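Local coordinates for odorant binding protein (AGAP010409-PA) (Anopheles gambiae, PDB 3L4A) that probably binds and carries small odorant molecules as a secreted, largely helical member of the insect PBP/GOBP odorant-binding family, at residues E22-V25 against H26-A29; F41-C44 against I45-L49; A100-A103 against F104-L107. All coordinates share one frame; numbering follows the deposited sequence.

Interaction 1 of 3, residues E22-V25 against H26-A29; sequences ELKV and HYRA
Nearly all of the short helix 21-28 takes part in this contact, with Ala-29 just after it, and the Leu-23 side chain runs alongside the Tyr-27 ring, one turn on, out to the phenol oxygen. Leu-23 CB packs 3.8 Å from Tyr-27 CZ, and its CD1 is 3.6 Å from Tyr-27 OH. The carbonyl oxygen of Leu-23 sits over the centre of one face of the Tyr-27 ring, 3.2 Å above its plane. The same oxygen takes the backbone N-H of Tyr-27 in its carbonyl plane, at 3.0 Å from Tyr-27 N. The phenol is held at its far end by Thr-38, and its ring stacks on Phe-41, both in helix 36-48. On another side of the helix, the Lys-24 chain bends at chi3 (71°) and brings CE over one face of the Arg-28 guanidinium, with Lys-24 NZ 3.7 Å from Arg-28 NH2. Both cations form salt bridges to Glu-9. At the solvent side a water donates to Glu-22 OE1 at 2.6 Å; it lies in the plane of the imidazole, 2.8 Å from His-26 NE2, while His-26 ND1 is bonded to Glu-31. The shared carboxylate of Glu-9 probably offsets the charge of Lys-24 and Arg-28, which thereby bind this helix to helix 5-14.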
loop_
_atom_site.group_PDB
_atom_site.type_symbol
_atom_site.label_atom_id
_atom_site.label_comp_id
_atom_site.label_asym_id
_atom_site.label_seq_id
_atom_site.Cartn_x
_atom_site.Cartn_y
_atom_site.Cartn_z
ATOM N N GLU A 22 -13.094 7.398 -13.817
ATOM C CA GLU A 22 -12.210 6.460 -14.482
ATOM C C GLU A 22 -11.190 5.865 -13.511
ATOM O O GLU A 22 -10.981 4.651 -13.483
ATOM C CB GLU A 22 -11.502 7.150 -15.645
ATOM C CG GLU A 22 -10.669 6.226 -16.513
ATOM C CD GLU A 22 -10.404 6.814 -17.884
ATOM O OE1 GLU A 22 -9.286 6.628 -18.413
ATOM O OE2 GLU A 22 -11.315 7.473 -18.432
ATOM N N LEU A 23 -10.556 6.720 -12.715
ATOM C CA LEU A 23 -9.617 6.230 -11.710
ATOM C C LEU A 23 -10.300 5.315 -10.692
ATOM O O LEU A 23 -9.739 4.294 -10.300
ATOM C CB LEU A 23 -8.925 7.385 -10.989
ATOM C CG LEU A 23 -7.876 8.174 -11.773
ATOM C CD1 LEU A 23 -7.377 9.343 -10.927
ATOM C CD2 LEU A 23 -6.712 7.276 -12.201
ATOM N N LYS A 24 -11.502 5.676 -10.250
ATOM C CA LYS A 24 -12.177 4.898 -9.209
ATOM C C LYS A 24 -12.635 3.520 -9.686
ATOM O O LYS A 24 -12.751 2.582 -8.889
ATOM C CB LYS A 24 -13.324 5.692 -8.588
ATOM C CG LYS A 24 -12.842 6.776 -7.644
ATOM C CD LYS A 24 -13.994 7.609 -7.119
ATOM C CE LYS A 24 -14.839 6.813 -6.135
ATOM N NZ LYS A 24 -16.080 7.553 -5.778
ATOM N N VAL A 25 -12.880 3.392 -10.984
ATOM C CA VAL A 25 -13.139 2.078 -11.551
ATOM C C VAL A 25 -11.914 1.189 -11.346
ATOM O O VAL A 25 -12.045 0.019 -10.981
ATOM C CB VAL A 25 -13.489 2.152 -13.050
ATOM C CG1 VAL A 25 -13.500 0.753 -13.660
ATOM C CG2 VAL A 25 -14.831 2.843 -13.250
ATOM N N HIS A 26 -10.728 1.737 -11.593
ATOM C CA HIS A 26 -9.489 0.996 -11.371
ATOM C C HIS A 26 -9.345 0.621 -9.902
ATOM O O HIS A 26 -9.073 -0.533 -9.569
ATOM C CB HIS A 26 -8.276 1.815 -11.800
ATOM C CG HIS A 26 -8.113 1.931 -13.282
ATOM N ND1 HIS A 26 -7.702 0.878 -14.069
ATOM C CD2 HIS A 26 -8.282 2.984 -14.117
ATOM C CE1 HIS A 26 -7.636 1.273 -15.328
ATOM N NE2 HIS A 26 -7.982 2.547 -15.385
ATOM N N TYR A 27 -9.536 1.597 -9.021
ATOM C CA TYR A 27 -9.341 1.369 -7.593
ATOM C C TYR A 27 -10.247 0.265 -7.045
ATOM O O TYR A 27 -9.825 -0.545 -6.215
ATOM C CB TYR A 27 -9.556 2.664 -6.804
ATOM C CG TYR A 27 -8.674 3.812 -7.238
ATOM C CD1 TYR A 27 -7.487 3.587 -7.928
ATOM C CD2 TYR A 27 -9.022 5.120 -6.941
ATOM C CE1 TYR A 27 -6.678 4.642 -8.319
ATOM C CE2 TYR A 27 -8.218 6.176 -7.313
ATOM C CZ TYR A 27 -7.053 5.935 -8.006
ATOM O OH TYR A 27 -6.260 6.992 -8.382
ATOM N N ARG A 28 -11.495 0.240 -7.498
ATOM C CA ARG A 28 -12.440 -0.779 -7.044
ATOM C C ARG A 28 -12.073 -2.148 -7.619
ATOM O O ARG A 28 -12.517 -3.180 -7.117
ATOM C CB ARG A 28 -13.874 -0.392 -7.416
ATOM C CG ARG A 28 -14.379 0.834 -6.668
ATOM C CD ARG A 28 -15.679 1.363 -7.255
ATOM N NE ARG A 28 -16.240 2.436 -6.438
ATOM C CZ ARG A 28 -17.161 3.297 -6.864
ATOM N NH1 ARG A 28 -17.622 3.216 -8.105
ATOM N NH2 ARG A 28 -17.616 4.242 -6.051
ATOM N N ALA A 29 -11.256 -2.144 -8.668
ATOM C CA ALA A 29 -10.770 -3.375 -9.287
ATOM C C ALA A 29 -9.362 -3.717 -8.794
ATOM O O ALA A 29 -8.671 -4.550 -9.382
ATOM C CB ALA A 29 -10.779 -3.242 -10.803
HETATM O O HOH W 1 -8.331 4.362 -17.495
#

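Interaction 2 of 3, residues F41-C44 against I45-L49; sequences FVRC and IGLEL
One face of the Phe-41 ring receives Ile-45, whose CG1 stands 3.7 Å above the plane and is displaced toward the rim in a CH-pi contact, 25° off the ring normal. Ile-45 CD1 lies out beyond the rim, 3.9 Å from Phe-41 CZ. The Phe-41 side chain leaves with CG anti to the backbone N (chi1 -177°), which sends the ring outward from the helix, where Ile-45 CG1 can come over its face. Both side chains also touch Cys-11 of helix 5-14. The second flat group, the Arg-43 guanidinium, has Leu-47 CD1 over the centre of one face, with CZ 3.6 Å from that methyl. The arginine chain is extended from CG to NE, and NH2 forms a salt bridge to Asp-54, so the methyl covers a group already fixed by an ion pair. These i to i+4 pairs belong to helix 36-48, a central helix of the odorant-binding fold, with its backbone bonds intact: Leu-47 N is 2.9 Å from Arg-43 O, and Glu-48 N is 2.9 Å from Cys-44 O. Cys-44 is disulfide-bonded to Cys-11, which ties the two helices covalently. The aliphatic part of Glu-48 folds back over the same turn, its CG 3.3 Å from Cys-44 O.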
loop_
_atom_site.group_PDB
_atom_site.type_symbol
_atom_site.label_atom_id
_atom_site.label_comp_id
_atom_site.label_asym_id
_atom_site.label_seq_id
_atom_site.Cartn_x
_atom_site.Cartn_y
_atom_site.Cartn_z
ATOM N N PHE A 41 -3.430 8.554 -3.715
ATOM C CA PHE A 41 -4.545 7.704 -3.329
ATOM C C PHE A 41 -4.051 6.473 -2.556
ATOM O O PHE A 41 -4.603 6.122 -1.513
ATOM C CB PHE A 41 -5.359 7.284 -4.556
ATOM C CG PHE A 41 -6.575 6.471 -4.216
ATOM C CD1 PHE A 41 -7.728 7.092 -3.759
ATOM C CD2 PHE A 41 -6.562 5.091 -4.334
ATOM C CE1 PHE A 41 -8.853 6.358 -3.443
ATOM C CE2 PHE A 41 -7.683 4.343 -4.014
ATOM C CZ PHE A 41 -8.832 4.979 -3.563
ATOM N N VAL A 42 -3.016 5.820 -3.081
ATOM C CA VAL A 42 -2.447 4.652 -2.429
ATOM C C VAL A 42 -1.885 5.016 -1.055
ATOM O O VAL A 42 -2.097 4.298 -0.075
ATOM C CB VAL A 42 -1.381 4.012 -3.320
ATOM C CG1 VAL A 42 -0.518 3.046 -2.510
ATOM C CG2 VAL A 42 -2.063 3.325 -4.499
ATOM N N ARG A 43 -1.202 6.149 -0.964
ATOM C CA ARG A 43 -0.755 6.634 0.340
ATOM C C ARG A 43 -1.937 6.776 1.303
ATOM O O ARG A 43 -1.877 6.333 2.445
ATOM C CB ARG A 43 -0.030 7.968 0.212
ATOM C CG ARG A 43 0.309 8.602 1.553
ATOM C CD ARG A 43 1.181 9.822 1.367
ATOM N NE ARG A 43 1.447 10.502 2.633
ATOM C CZ ARG A 43 0.673 11.456 3.140
ATOM N NH1 ARG A 43 -0.408 11.858 2.480
ATOM N NH2 ARG A 43 0.989 12.018 4.297
ATOM N N CYS A 44 -3.011 7.407 0.842
ATOM C CA CYS A 44 -4.174 7.648 1.682
ATOM C C CYS A 44 -4.770 6.343 2.201
ATOM O O CYS A 44 -5.073 6.218 3.383
ATOM C CB CYS A 44 -5.223 8.443 0.899
ATOM S SG CYS A 44 -6.699 8.854 1.857
ATOM N N ILE A 45 -4.952 5.369 1.312
ATOM C CA ILE A 45 -5.532 4.086 1.713
ATOM C C ILE A 45 -4.624 3.393 2.732
ATOM O O ILE A 45 -5.087 2.838 3.735
ATOM C CB ILE A 45 -5.743 3.154 0.503
ATOM C CG1 ILE A 45 -6.760 3.753 -0.478
ATOM C CG2 ILE A 45 -6.164 1.766 0.972
ATOM C CD1 ILE A 45 -8.096 4.046 0.115
ATOM N N GLY A 46 -3.322 3.438 2.486
ATOM C CA GLY A 46 -2.374 2.819 3.391
ATOM C C GLY A 46 -2.410 3.461 4.763
ATOM O O GLY A 46 -2.374 2.768 5.783
ATOM N N LEU A 47 -2.473 4.788 4.803
ATOM C CA LEU A 47 -2.565 5.491 6.082
ATOM C C LEU A 47 -3.862 5.171 6.816
ATOM O O LEU A 47 -3.842 4.892 8.014
ATOM C CB LEU A 47 -2.446 7.002 5.875
ATOM C CG LEU A 47 -1.087 7.505 5.391
ATOM C CD1 LEU A 47 -1.160 8.990 5.070
ATOM C CD2 LEU A 47 -0.005 7.227 6.443
ATOM N N GLU A 48 -4.981 5.209 6.096
ATOM C CA GLU A 48 -6.301 5.017 6.702
ATOM C C GLU A 48 -6.485 3.615 7.259
ATOM O O GLU A 48 -7.113 3.433 8.304
ATOM C CB GLU A 48 -7.402 5.307 5.685
ATOM C CG GLU A 48 -7.637 6.775 5.452
ATOM C CD GLU A 48 -8.131 7.472 6.701
ATOM O OE1 GLU A 48 -8.930 6.864 7.449
ATOM O OE2 GLU A 48 -7.713 8.621 6.936
ATOM N N LEU A 49 -5.942 2.626 6.557
ATOM C CA LEU A 49 -6.037 1.235 6.993
ATOM C C LEU A 49 -4.899 0.843 7.932
ATOM O O LEU A 49 -4.806 -0.309 8.346
ATOM C CB LEU A 49 -6.073 0.292 5.785
ATOM C CG LEU A 49 -7.275 0.459 4.849
ATOM C CD1 LEU A 49 -7.189 -0.476 3.658
ATOM C CD2 LEU A 49 -8.548 0.203 5.629
#

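Interaction 3 of 3, residues A100-A103 against F104-L107; sequences AYSA and FQCL
Backbone hydrogen bonds dominate where Ala-100 to Ala-103 meet Phe-104 to Leu-107, and they change character along the segment. Phe-104 N reaches Ala-100 O at 3.0 Å in a nearly straight helical bond (163°). Gln-105 N is shared: its bond to Tyr-101 O, at 3.1 Å, is bent, and a second, weak one goes to Ser-102 O. Cys-106 N then turns to Ala-103 O, three residues back, at 3.1 Å, and approaches from above the carbonyl plane. The regular i to i+4 pattern thus gives way to tighter i to i+3 turns.

Ala-100 O lies at the edge of the Phe-104 ring, near its plane, 3.3 Å from CD2. The planes of the Tyr-101 ring and the Gln-105 amide are 49° apart. Tyr-101 CG is anti to the backbone N (chi1 -173°), which sends the ring outward, and the extended Gln-105 chain brings its amide back to it; the Tyr-101 hydroxyl is bonded to the carbonyl of Phe-32.

Side-chain carbons also rest on backbone carbonyls: Gln-105 CG is 3.4 Å from Tyr-101 O, and Cys-106 CB 3.3 Å from Ala-103 O. Cys-106 is joined covalently to Cys-84 of helix 75-87. Near the C-terminal end of helix 96-105 the chain passes into a short connection, Leu-107 takes the N-cap position of helix 108-117, and one of the three disulfides of the odorant-binding fold fastens the junction.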
loop_
_atom_site.group_PDB
_atom_site.type_symbol
_atom_site.label_atom_id
_atom_site.label_comp_id
_atom_site.label_asym_id
_atom_site.label_seq_id
_atom_site.Cartn_x
_atom_site.Cartn_y
_atom_site.Cartn_z
ATOM N N ALA A 100 5.126 6.323 -0.786
ATOM C CA ALA A 100 4.165 5.295 -0.405
ATOM C C ALA A 100 3.892 4.360 -1.571
ATOM O O ALA A 100 3.810 3.148 -1.397
ATOM C CB ALA A 100 2.857 5.925 0.089
ATOM N N TYR A 101 3.739 4.919 -2.769
ATOM C CA TYR A 101 3.457 4.092 -3.932
ATOM C C TYR A 101 4.615 3.131 -4.213
ATOM O O TYR A 101 4.399 1.936 -4.450
ATOM C CB TYR A 101 3.175 4.978 -5.143
ATOM C CG TYR A 101 2.712 4.218 -6.363
ATOM C CD1 TYR A 101 3.610 3.858 -7.359
ATOM C CD2 TYR A 101 1.375 3.877 -6.532
ATOM C CE1 TYR A 101 3.188 3.161 -8.479
ATOM C CE2 TYR A 101 0.942 3.175 -7.652
ATOM C CZ TYR A 101 1.859 2.824 -8.619
ATOM O OH TYR A 101 1.454 2.132 -9.739
ATOM N N SER A 102 5.838 3.657 -4.172
ATOM C CA SER A 102 7.024 2.830 -4.350
ATOM C C SER A 102 7.077 1.718 -3.309
ATOM O O SER A 102 7.360 0.566 -3.631
ATOM C CB SER A 102 8.298 3.668 -4.278
ATOM O OG SER A 102 9.432 2.853 -4.530
ATOM N N ALA A 103 6.791 2.060 -2.057
ATOM C CA ALA A 103 6.799 1.069 -0.990
ATOM C C ALA A 103 5.833 -0.062 -1.305
ATOM O O ALA A 103 6.192 -1.241 -1.232
ATOM C CB ALA A 103 6.442 1.727 0.340
ATOM N N PHE A 104 4.605 0.291 -1.669
ATOM C CA PHE A 104 3.598 -0.728 -1.916
ATOM C C PHE A 104 3.876 -1.592 -3.147
ATOM O O PHE A 104 3.379 -2.711 -3.246
ATOM C CB PHE A 104 2.196 -0.122 -1.947
ATOM C CG PHE A 104 1.591 0.054 -0.576
ATOM C CD1 PHE A 104 1.112 -1.043 0.127
ATOM C CD2 PHE A 104 1.515 1.311 0.013
ATOM C CE1 PHE A 104 0.561 -0.895 1.391
ATOM C CE2 PHE A 104 0.957 1.470 1.274
ATOM C CZ PHE A 104 0.478 0.362 1.962
ATOM N N GLN A 105 4.694 -1.103 -4.073
ATOM C CA GLN A 105 5.086 -1.939 -5.201
ATOM C C GLN A 105 5.764 -3.237 -4.744
ATOM O O GLN A 105 5.682 -4.259 -5.428
ATOM C CB GLN A 105 5.982 -1.175 -6.174
ATOM C CG GLN A 105 5.246 -0.109 -6.980
ATOM C CD GLN A 105 6.164 0.619 -7.927
ATOM O OE1 GLN A 105 5.795 0.907 -9.066
ATOM N NE2 GLN A 105 7.376 0.911 -7.468
ATOM N N CYS A 106 6.422 -3.203 -3.591
ATOM C CA CYS A 106 7.044 -4.416 -3.061
ATOM C C CYS A 106 6.023 -5.513 -2.810
ATOM O O CYS A 106 6.341 -6.696 -2.931
ATOM C CB CYS A 106 7.789 -4.115 -1.766
ATOM S SG CYS A 106 9.389 -3.344 -2.057
ATOM N N LEU A 107 4.796 -5.122 -2.485
ATOM C CA LEU A 107 3.765 -6.091 -2.113
ATOM C C LEU A 107 2.804 -6.403 -3.262
ATOM O O LEU A 107 1.811 -7.103 -3.069
ATOM C CB LEU A 107 3.014 -5.648 -0.849
ATOM C CG LEU A 107 3.769 -5.842 0.476
ATOM C CD1 LEU A 107 4.800 -4.750 0.696
ATOM C CD2 LEU A 107 2.808 -5.898 1.654
#

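From the N terminus the three contacts follow in series, none nested in or crossing another, and each is a local turn that closes no long loop. Interaction 1 lies on helix 21-28 and interaction 2 on the next helix, 36-48; they touch where Tyr-27 CD2 comes 3.3 Å from Phe-41 CE2. Much later, interaction 3, in helix 96-105, packs on the 41-49 region: Ala-100 meets Arg-43, while Tyr-101 and Phe-104 meet Val-42, and the Phe-104 ring also approaches Gly-46. Interactions 1 and 3 do not touch, their nearest atoms about 8 Å apart. Helix 36-48 therefore stands between the other two, in contact with helices 5-14 and 21-28 and with helix 96-105 also packed on it.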